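Local coordinates for protein serine racemase (Enterococcus faecalis, PDB 4ECL) that belongs to the alanine-racemase-like enzymes, pairing a TIM-barrel domain with a second, largely beta domain, at residues E99-L104 and K121-I126; A155-H160 and L194-V199; S181-L186 and V199-S204. One frame throughout, in Å; residues are numbered along the deposited sequence.

Interaction 1. Residues E99-L104 and K121-I126; sequences ELTQTL and KAHIKI
Thr101 and His123 meet inside a parallel strand pair of the TIM-barrel domain, where strands 101-104 and 120-127 are joined through helix 107-114 as a beta-alpha-beta unit. The middle and C-terminal part is the tight one. Gln102 N donates to Lys121 O, Gln102 O accepts from His123 N, and Leu104 N reaches His123 O at 2.8 Å, nearly straight at 167°. On the face carrying Leu104, its CG sits 3.9 Å from Ala122 CB, and CD1 spreads toward Ile124 CB; Ser110 of helix 107-114 also touches Leu104. On the other face, inside the barrel, Thr103 CG2 packs on Lys125 CB at 3.7 Å. The His123 ring is held from outside the pair, ND1 being hydrogen-bonded to His200 NE2.

The N-terminal end is looser. Lys121 is exposed, its chain leading away from the strand after CB passes Thr101 OG1, and a water bridges the backbones instead, donating to Leu100 O at 2.7 Å and accepting from Lys121 N. Between the two regimes lies Thr101: with its methyl anti to the backbone N (OG1 chi1 -56°), CG2 comes obliquely to the His123 ring, 3.5 Å from CD2.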
loop_
_atom_site.group_PDB
_atom_site.type_symbol
_atom_site.label_atom_id
_atom_site.label_comp_id
_atom_site.label_asym_id
_atom_site.label_seq_id
_atom_site.Cartn_x
_atom_site.Cartn_y
_atom_site.Cartn_z
ATOM N N GLU A 99 4.307 -6.097 28.203
ATOM C CA GLU A 99 4.278 -4.825 28.925
ATOM C C GLU A 99 3.834 -3.675 28.038
ATOM O O GLU A 99 4.411 -2.596 28.064
ATOM C CB GLU A 99 5.642 -4.505 29.524
ATOM C CG GLU A 99 6.055 -5.382 30.690
ATOM C CD GLU A 99 7.389 -4.941 31.287
ATOM O OE1 GLU A 99 8.252 -5.811 31.546
ATOM O OE2 GLU A 99 7.578 -3.719 31.490
ATOM N N LEU A 100 2.810 -3.918 27.240
ATOM C CA LEU A 100 2.264 -2.881 26.386
ATOM C C LEU A 100 1.198 -2.092 27.137
ATOM O O LEU A 100 0.458 -2.655 27.931
ATOM C CB LEU A 100 1.687 -3.523 25.132
ATOM C CG LEU A 100 2.769 -4.355 24.430
ATOM C CD1 LEU A 100 2.204 -5.161 23.273
ATOM C CD2 LEU A 100 3.914 -3.449 23.958
ATOM N N THR A 101 1.140 -0.786 26.902
ATOM C CA THR A 101 0.122 0.059 27.511
ATOM C C THR A 101 -1.052 0.135 26.543
ATOM O O THR A 101 -0.847 0.415 25.354
ATOM C CB THR A 101 0.663 1.482 27.787
ATOM O OG1 THR A 101 1.842 1.396 28.596
ATOM C CG2 THR A 101 -0.374 2.315 28.515
ATOM N N GLN A 102 -2.265 -0.133 27.043
ATOM C CA GLN A 102 -3.457 -0.206 26.198
ATOM C C GLN A 102 -4.361 1.015 26.325
ATOM O O GLN A 102 -4.600 1.506 27.433
ATOM C CB GLN A 102 -4.255 -1.470 26.523
ATOM C CG GLN A 102 -5.568 -1.587 25.771
ATOM C CD GLN A 102 -5.370 -1.647 24.278
ATOM O OE1 GLN A 102 -4.483 -2.351 23.794
ATOM N NE2 GLN A 102 -6.183 -0.900 23.533
ATOM N N THR A 103 -4.866 1.512 25.197
ATOM C CA THR A 103 -5.863 2.584 25.240
ATOM C C THR A 103 -7.240 2.040 25.643
ATOM O O THR A 103 -7.736 1.084 25.045
ATOM C CB THR A 103 -6.017 3.276 23.883
ATOM O OG1 THR A 103 -4.833 4.023 23.580
ATOM C CG2 THR A 103 -7.224 4.212 23.886
ATOM N N LEU A 104 -7.851 2.652 26.659
ATOM C CA LEU A 104 -9.227 2.330 27.036
ATOM C C LEU A 104 -10.190 3.088 26.127
ATOM O O LEU A 104 -10.412 4.287 26.292
ATOM C CB LEU A 104 -9.479 2.683 28.507
ATOM C CG LEU A 104 -8.569 1.925 29.470
ATOM C CD1 LEU A 104 -8.900 2.262 30.915
ATOM C CD2 LEU A 104 -8.691 0.420 29.219
ATOM N N LYS A 121 -1.201 -2.104 32.023
ATOM C CA LYS A 121 -1.102 -0.651 32.098
ATOM C C LYS A 121 -1.974 -0.010 31.019
ATOM O O LYS A 121 -2.082 -0.533 29.916
ATOM C CB LYS A 121 0.346 -0.192 31.933
ATOM C CG LYS A 121 1.157 -0.139 33.211
ATOM C CD LYS A 121 2.290 0.881 33.073
ATOM C CE LYS A 121 3.157 0.939 34.323
ATOM N NZ LYS A 121 3.898 -0.338 34.542
ATOM N N ALA A 122 -2.580 1.135 31.315
ATOM C CA ALA A 122 -3.504 1.717 30.352
ATOM C C ALA A 122 -3.511 3.229 30.334
ATOM O O ALA A 122 -3.102 3.873 31.296
ATOM C CB ALA A 122 -4.923 1.203 30.631
ATOM N N HIS A 123 -3.982 3.792 29.229
ATOM C CA HIS A 123 -4.326 5.210 29.181
ATOM C C HIS A 123 -5.781 5.275 28.776
ATOM O O HIS A 123 -6.187 4.621 27.806
ATOM C CB HIS A 123 -3.505 5.980 28.146
ATOM C CG HIS A 123 -2.084 6.210 28.540
ATOM N ND1 HIS A 123 -1.327 7.235 28.011
ATOM C CD2 HIS A 123 -1.273 5.548 29.399
ATOM C CE1 HIS A 123 -0.113 7.196 28.529
ATOM N NE2 HIS A 123 -0.053 6.180 29.374
ATOM N N ILE A 124 -6.578 6.050 29.510
ATOM C CA ILE A 124 -7.982 6.181 29.140
ATOM C C ILE A 124 -8.127 7.278 28.093
ATOM O O ILE A 124 -7.507 8.334 28.194
ATOM C CB ILE A 124 -8.904 6.431 30.365
ATOM C CG1 ILE A 124 -10.349 6.638 29.912
ATOM C CG2 ILE A 124 -8.420 7.630 31.165
ATOM C CD1 ILE A 124 -11.385 6.542 31.077
ATOM N N LYS A 125 -8.926 7.010 27.069
ATOM C CA LYS A 125 -9.138 7.988 26.023
ATOM C C LYS A 125 -10.447 8.706 26.253
ATOM O O LYS A 125 -11.455 8.090 26.601
ATOM C CB LYS A 125 -9.127 7.326 24.628
ATOM C CG LYS A 125 -9.246 8.342 23.492
ATOM C CD LYS A 125 -8.750 7.820 22.152
ATOM C CE LYS A 125 -8.653 8.970 21.140
ATOM N NZ LYS A 125 -8.013 8.575 19.850
ATOM N N ILE A 126 -10.446 10.014 26.062
ATOM C CA ILE A 126 -11.681 10.766 26.225
ATOM C C ILE A 126 -12.102 11.309 24.876
ATOM O O ILE A 126 -11.314 11.953 24.197
ATOM C CB ILE A 126 -11.499 11.968 27.177
ATOM C CG1 ILE A 126 -10.818 11.547 28.484
ATOM C CG2 ILE A 126 -12.847 12.621 27.470
ATOM C CD1 ILE A 126 -11.708 10.706 29.391
HETATM O O HOH W 1 0.571 -3.806 30.406
#

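Interaction 2. Residues A155-H160 and L194-V199; sequences AGIFTH and LNIPKV
Ala155 meets Pro197 where strand 152-158 begins to pair with strand 198-200, the parallel neighbours of a beta-alpha-beta unit in the TIM-barrel domain; helix 169-191 makes the connection between them. At Ala155 the backbone does the touching: Pro197 CB lies 3.5 Å from the carbonyl carbon of Ala155, and Ala155 O receives a weak hydrogen bond from Lys198 N. The same oxygen has Lys198 CB and CG beside it, while the rest of that lysine runs out extended to the exposed side.

Gly156 follows, paired with Lys198. Their CA atoms are 4.4 Å apart, and Gly156 CA comes within 3.1 Å of Lys198 O as a CA-H...O contact.

Ile157 has the largest share of the contact. Its N donates to Lys198 O at 2.9 Å, almost in line with the carbonyl bond (177°), so one oxygen serves both residues. Its CG1 stands anti to the backbone N (chi1 167°), which leaves CG2 between N and the carbonyl carbon, facing the partner segment. That methyl is shared: Pro197 CG is 3.8 Å away, with Ile196 CG2 and Val199 CG2 a little farther off. Leu186 of helix 169-191 also packs on Ile157. The last touch belongs to the backbone, where Ile157 O accepts a CA-H...O contact from Val199 CA at 3.5 Å, angle 158°.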
loop_
_atom_site.group_PDB
_atom_site.type_symbol
_atom_site.label_atom_id
_atom_site.label_comp_id
_atom_site.label_asym_id
_atom_site.label_seq_id
_atom_site.Cartn_x
_atom_site.Cartn_y
_atom_site.Cartn_z
ATOM N N ALA A 155 -2.470 4.956 33.687
ATOM C CA ALA A 155 -1.226 5.716 33.788
ATOM C C ALA A 155 -1.299 7.008 32.975
ATOM O O ALA A 155 -0.390 7.835 33.009
ATOM C CB ALA A 155 -0.039 4.853 33.330
ATOM N N GLY A 156 -2.390 7.173 32.239
ATOM C CA GLY A 156 -2.596 8.387 31.485
ATOM C C GLY A 156 -4.017 8.578 31.020
ATOM O O GLY A 156 -4.857 7.678 31.102
ATOM N N ILE A 157 -4.294 9.774 30.530
ATOM C CA ILE A 157 -5.611 10.104 30.026
ATOM C C ILE A 157 -5.389 11.066 28.870
ATOM O O ILE A 157 -4.551 11.958 28.958
ATOM C CB ILE A 157 -6.504 10.719 31.135
ATOM C CG1 ILE A 157 -7.759 11.344 30.543
ATOM C CG2 ILE A 157 -5.747 11.741 31.938
ATOM C CD1 ILE A 157 -8.830 11.583 31.582
ATOM N N PHE A 158 -6.106 10.872 27.773
ATOM C CA PHE A 158 -5.811 11.650 26.585
ATOM C C PHE A 158 -6.994 11.856 25.668
ATOM O O PHE A 158 -8.025 11.202 25.824
ATOM C CB PHE A 158 -4.621 11.040 25.824
ATOM C CG PHE A 158 -4.928 9.768 25.050
ATOM C CD1 PHE A 158 -4.977 8.534 25.688
ATOM C CD2 PHE A 158 -5.081 9.806 23.673
ATOM C CE1 PHE A 158 -5.220 7.373 24.974
ATOM C CE2 PHE A 158 -5.321 8.647 22.943
ATOM C CZ PHE A 158 -5.388 7.430 23.587
ATOM N N THR A 159 -6.830 12.783 24.723
ATOM C CA THR A 159 -7.814 13.011 23.672
ATOM C C THR A 159 -7.127 13.416 22.361
ATOM O O THR A 159 -5.933 13.702 22.346
ATOM C CB THR A 159 -8.869 14.063 24.102
ATOM O OG1 THR A 159 -9.996 14.030 23.205
ATOM C CG2 THR A 159 -8.256 15.462 24.152
ATOM N N HIS A 160 -7.873 13.407 21.260
ATOM C CA HIS A 160 -7.347 13.828 19.968
ATOM C C HIS A 160 -8.092 15.063 19.491
ATOM O O HIS A 160 -9.322 15.112 19.560
ATOM C CB HIS A 160 -7.511 12.717 18.922
ATOM C CG HIS A 160 -6.306 11.840 18.769
ATOM N ND1 HIS A 160 -6.065 10.755 19.584
ATOM C CD2 HIS A 160 -5.274 11.889 17.893
ATOM C CE1 HIS A 160 -4.937 10.170 19.216
ATOM N NE2 HIS A 160 -4.436 10.841 18.194
ATOM N N LEU A 194 -9.689 12.255 42.847
ATOM C CA LEU A 194 -8.756 11.558 41.962
ATOM C C LEU A 194 -7.530 12.414 41.665
ATOM O O LEU A 194 -7.667 13.582 41.296
ATOM C CB LEU A 194 -9.448 11.171 40.664
ATOM C CG LEU A 194 -8.618 10.245 39.779
ATOM C CD1 LEU A 194 -8.471 8.883 40.448
ATOM C CD2 LEU A 194 -9.237 10.122 38.396
ATOM N N ASN A 195 -6.337 11.841 41.849
ATOM C CA ASN A 195 -5.091 12.452 41.378
ATOM C C ASN A 195 -4.845 12.108 39.908
ATOM O O ASN A 195 -4.661 10.941 39.557
ATOM C CB ASN A 195 -3.896 11.985 42.214
ATOM C CG ASN A 195 -4.015 12.381 43.680
ATOM O OD1 ASN A 195 -4.602 13.413 44.017
ATOM N ND2 ASN A 195 -3.449 11.558 44.559
ATOM N N ILE A 196 -4.842 13.131 39.059
ATOM C CA ILE A 196 -4.735 12.958 37.614
ATOM C C ILE A 196 -3.407 12.311 37.192
ATOM O O ILE A 196 -2.341 12.693 37.677
ATOM C CB ILE A 196 -4.905 14.322 36.900
ATOM C CG1 ILE A 196 -6.127 15.060 37.452
ATOM C CG2 ILE A 196 -5.012 14.156 35.387
ATOM C CD1 ILE A 196 -7.429 14.279 37.336
ATOM N N PRO A 197 -3.469 11.316 36.295
ATOM C CA PRO A 197 -2.245 10.735 35.717
ATOM C C PRO A 197 -1.635 11.618 34.618
ATOM O O PRO A 197 -1.996 12.793 34.506
ATOM C CB PRO A 197 -2.741 9.416 35.126
ATOM C CG PRO A 197 -4.162 9.690 34.757
ATOM C CD PRO A 197 -4.681 10.609 35.848
ATOM N N LYS A 198 -0.718 11.063 33.824
ATOM C CA LYS A 198 -0.121 11.808 32.720
ATOM C C LYS A 198 -1.159 12.211 31.678
ATOM O O LYS A 198 -2.081 11.452 31.363
ATOM C CB LYS A 198 1.010 11.004 32.072
ATOM C CG LYS A 198 2.098 10.607 33.059
ATOM C CD LYS A 198 3.318 10.031 32.354
ATOM C CE LYS A 198 4.488 9.895 33.316
ATOM N NZ LYS A 198 5.762 9.666 32.571
ATOM N N VAL A 199 -1.007 13.417 31.148
ATOM C CA VAL A 199 -1.962 13.964 30.193
ATOM C C VAL A 199 -1.334 14.166 28.814
ATOM O O VAL A 199 -0.194 14.633 28.706
ATOM C CB VAL A 199 -2.495 15.320 30.690
ATOM C CG1 VAL A 199 -3.331 16.004 29.623
ATOM C CG2 VAL A 199 -3.307 15.142 31.989
#

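Interaction 3. Residues S181-L186 and V199-S204; sequences SFYKVL and VHIQSS. With SO4 (sulfate ion), chain G.
Phe182 extends from the helix with CG anti to its backbone N (chi1 -175°), laying its ring against Val199 and Ile201, whereas Tyr183 takes the other course, CG anti to its carbonyl carbon (chi1 -73°), which carries its phenol end to the tip of Ile201. The rings touch each other as well, Phe182 CD2 lying over the centre of one Tyr183 face. Ile201 CG1 lies over one face of the Phe182 ring, 4.2 Å from the centroid, a CH-pi contact. Its CD1 then reaches on to Tyr183, approaching the ring obliquely, with OH at 3.2 Å and CZ at 3.6 Å. Val199 comes to Phe182 from another direction: CG1 sits at the ring edge, near its plane, 3.6 Å from CE2. The second valine methyl, CG2, meets Leu186 CD1 tip to tip at 4.0 Å.

This is apolar helix-on-strand packing in the TIM-barrel domain: helix 169-191 lies on the outside of strand 198-200, to which it leads, and Phe182 also touches Ile157 of the adjoining strand 152-158. His200 turns away from the helix, its ND1 hydrogen-bonded to Arg219 NH1.

Beyond this contact the chain reaches a sulfate ion, likely picked up during crystallisation. Ser204, in the first turn of helix 204-209, binds sulfate O2 twice, through N at 3.1 Å and OG at 2.6 Å. The backbone nitrogens of Gly221 and Val222 and the hydroxyl of Tyr42 also bind the ion.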
loop_
_atom_site.group_PDB
_atom_site.type_symbol
_atom_site.label_atom_id
_atom_site.label_comp_id
_atom_site.label_asym_id
_atom_site.label_seq_id
_atom_site.Cartn_x
_atom_site.Cartn_y
_atom_site.Cartn_z
ATOM N N SER A 181 -13.488 21.131 27.111
ATOM C CA SER A 181 -14.235 19.956 27.543
ATOM C C SER A 181 -13.310 18.996 28.263
ATOM O O SER A 181 -13.693 18.368 29.244
ATOM C CB SER A 181 -14.845 19.232 26.342
ATOM O OG SER A 181 -15.592 20.128 25.544
ATOM N N PHE A 182 -12.089 18.873 27.757
ATOM C CA PHE A 182 -11.149 17.915 28.311
ATOM C C PHE A 182 -10.778 18.254 29.758
ATOM O O PHE A 182 -10.740 17.380 30.624
ATOM C CB PHE A 182 -9.887 17.840 27.443
ATOM C CG PHE A 182 -8.925 16.786 27.882
ATOM C CD1 PHE A 182 -9.159 15.452 27.585
ATOM C CD2 PHE A 182 -7.788 17.123 28.588
ATOM C CE1 PHE A 182 -8.271 14.472 27.990
ATOM C CE2 PHE A 182 -6.903 16.150 29.000
ATOM C CZ PHE A 182 -7.144 14.824 28.705
ATOM N N TYR A 183 -10.482 19.523 30.015
ATOM C CA TYR A 183 -10.073 19.926 31.356
ATOM C C TYR A 183 -11.255 19.992 32.316
ATOM O O TYR A 183 -11.093 19.827 33.529
ATOM C CB TYR A 183 -9.284 21.237 31.322
ATOM C CG TYR A 183 -7.888 21.037 30.767
ATOM C CD1 TYR A 183 -6.924 20.358 31.501
ATOM C CD2 TYR A 183 -7.542 21.500 29.504
ATOM C CE1 TYR A 183 -5.654 20.155 31.001
ATOM C CE2 TYR A 183 -6.267 21.305 28.996
ATOM C CZ TYR A 183 -5.326 20.632 29.751
ATOM O OH TYR A 183 -4.047 20.430 29.264
ATOM N N LYS A 184 -12.445 20.214 31.769
ATOM C CA LYS A 184 -13.656 20.095 32.576
ATOM C C LYS A 184 -13.727 18.691 33.173
ATOM O O LYS A 184 -13.989 18.534 34.372
ATOM C CB LYS A 184 -14.903 20.415 31.756
ATOM C CG LYS A 184 -15.139 21.901 31.544
ATOM C CD LYS A 184 -16.448 22.163 30.800
ATOM C CE LYS A 184 -16.815 23.649 30.795
ATOM N NZ LYS A 184 -15.717 24.521 30.266
ATOM N N VAL A 185 -13.467 17.679 32.344
ATOM C CA VAL A 185 -13.403 16.298 32.825
ATOM C C VAL A 185 -12.363 16.145 33.929
ATOM O O VAL A 185 -12.642 15.565 34.983
ATOM C CB VAL A 185 -13.035 15.304 31.722
ATOM C CG1 VAL A 185 -12.723 13.939 32.338
ATOM C CG2 VAL A 185 -14.153 15.192 30.680
ATOM N N LEU A 186 -11.164 16.661 33.678
ATOM C CA LEU A 186 -10.081 16.601 34.657
ATOM C C LEU A 186 -10.456 17.271 35.990
ATOM O O LEU A 186 -10.182 16.727 37.064
ATOM C CB LEU A 186 -8.809 17.238 34.098
ATOM C CG LEU A 186 -8.211 16.616 32.836
ATOM C CD1 LEU A 186 -6.744 16.998 32.717
ATOM C CD2 LEU A 186 -8.367 15.113 32.846
ATOM N N VAL A 199 -1.007 13.417 31.148
ATOM C CA VAL A 199 -1.962 13.964 30.193
ATOM C C VAL A 199 -1.334 14.166 28.814
ATOM O O VAL A 199 -0.194 14.633 28.706
ATOM C CB VAL A 199 -2.495 15.320 30.690
ATOM C CG1 VAL A 199 -3.331 16.004 29.623
ATOM C CG2 VAL A 199 -3.307 15.142 31.989
ATOM N N HIS A 200 -2.074 13.827 27.760
ATOM C CA HIS A 200 -1.678 14.257 26.427
ATOM C C HIS A 200 -2.869 14.573 25.528
ATOM O O HIS A 200 -3.877 13.894 25.556
ATOM C CB HIS A 200 -0.664 13.297 25.778
ATOM C CG HIS A 200 -1.047 11.845 25.832
ATOM N ND1 HIS A 200 -1.449 11.138 24.719
ATOM C CD2 HIS A 200 -1.032 10.955 26.854
ATOM C CE1 HIS A 200 -1.690 9.882 25.056
ATOM N NE2 HIS A 200 -1.452 9.747 26.348
ATOM N N ILE A 201 -2.730 15.629 24.742
ATOM C CA ILE A 201 -3.821 16.201 23.963
ATOM C C ILE A 201 -3.318 16.449 22.542
ATOM O O ILE A 201 -4.079 16.387 21.573
ATOM C CB ILE A 201 -4.239 17.561 24.600
ATOM C CG1 ILE A 201 -4.906 17.329 25.953
ATOM C CG2 ILE A 201 -5.183 18.365 23.710
ATOM C CD1 ILE A 201 -4.883 18.576 26.834
ATOM N N GLN A 202 -2.019 16.721 22.424
ATOM C CA GLN A 202 -1.453 17.192 21.157
ATOM C C GLN A 202 -0.826 16.127 20.269
ATOM O O GLN A 202 -0.082 15.243 20.720
ATOM C CB GLN A 202 -0.399 18.276 21.406
ATOM C CG GLN A 202 -0.902 19.483 22.167
ATOM C CD GLN A 202 0.163 20.051 23.052
ATOM O OE1 GLN A 202 0.532 19.438 24.059
ATOM N NE2 GLN A 202 0.706 21.204 22.666
ATOM N N SER A 203 -1.122 16.247 18.984
ATOM C CA SER A 203 -0.326 15.597 17.965
ATOM C C SER A 203 0.568 16.678 17.359
ATOM O O SER A 203 0.747 17.726 17.987
ATOM C CB SER A 203 -1.232 14.941 16.926
ATOM O OG SER A 203 -1.933 13.867 17.517
ATOM N N SER A 204 1.122 16.440 16.162
ATOM C CA SER A 204 2.063 17.391 15.536
ATOM C C SER A 204 1.541 18.826 15.470
ATOM O O SER A 204 2.219 19.756 15.888
ATOM C CB SER A 204 2.466 16.959 14.111
ATOM O OG SER A 204 3.237 15.763 14.100
HETATM S S SO4 G . 0.303 13.483 13.412
HETATM O O1 SO4 G . -0.512 12.511 14.149
HETATM O O2 SO4 G . 1.345 14.005 14.297
HETATM O O3 SO4 G . 0.907 12.794 12.274
HETATM O O4 SO4 G . -0.547 14.561 12.920
#

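From the N terminus, interaction 1 closes first: the chain leaves strand 101-104, runs through helix 107-114 and returns beside it at 121-126. It is complete before the others open. Strand 120-127 then receives strand 152-158 on its other side, Ala122 O lying 2.7 Å from Ala155 N, and interaction 2 closes the longer excursion through helix 169-191. Interaction 3 crosses it, since 181-186 falls between the segments of interaction 2 while 199-204 begins at their shared Val199. Together the three set strands 101-104, 120-127, 152-158 and 198-200 side by side in the barrel wall, with helix 169-191 packed outside, where Ile126 CG1 against Phe182 CE1 joins interactions 1 and 3.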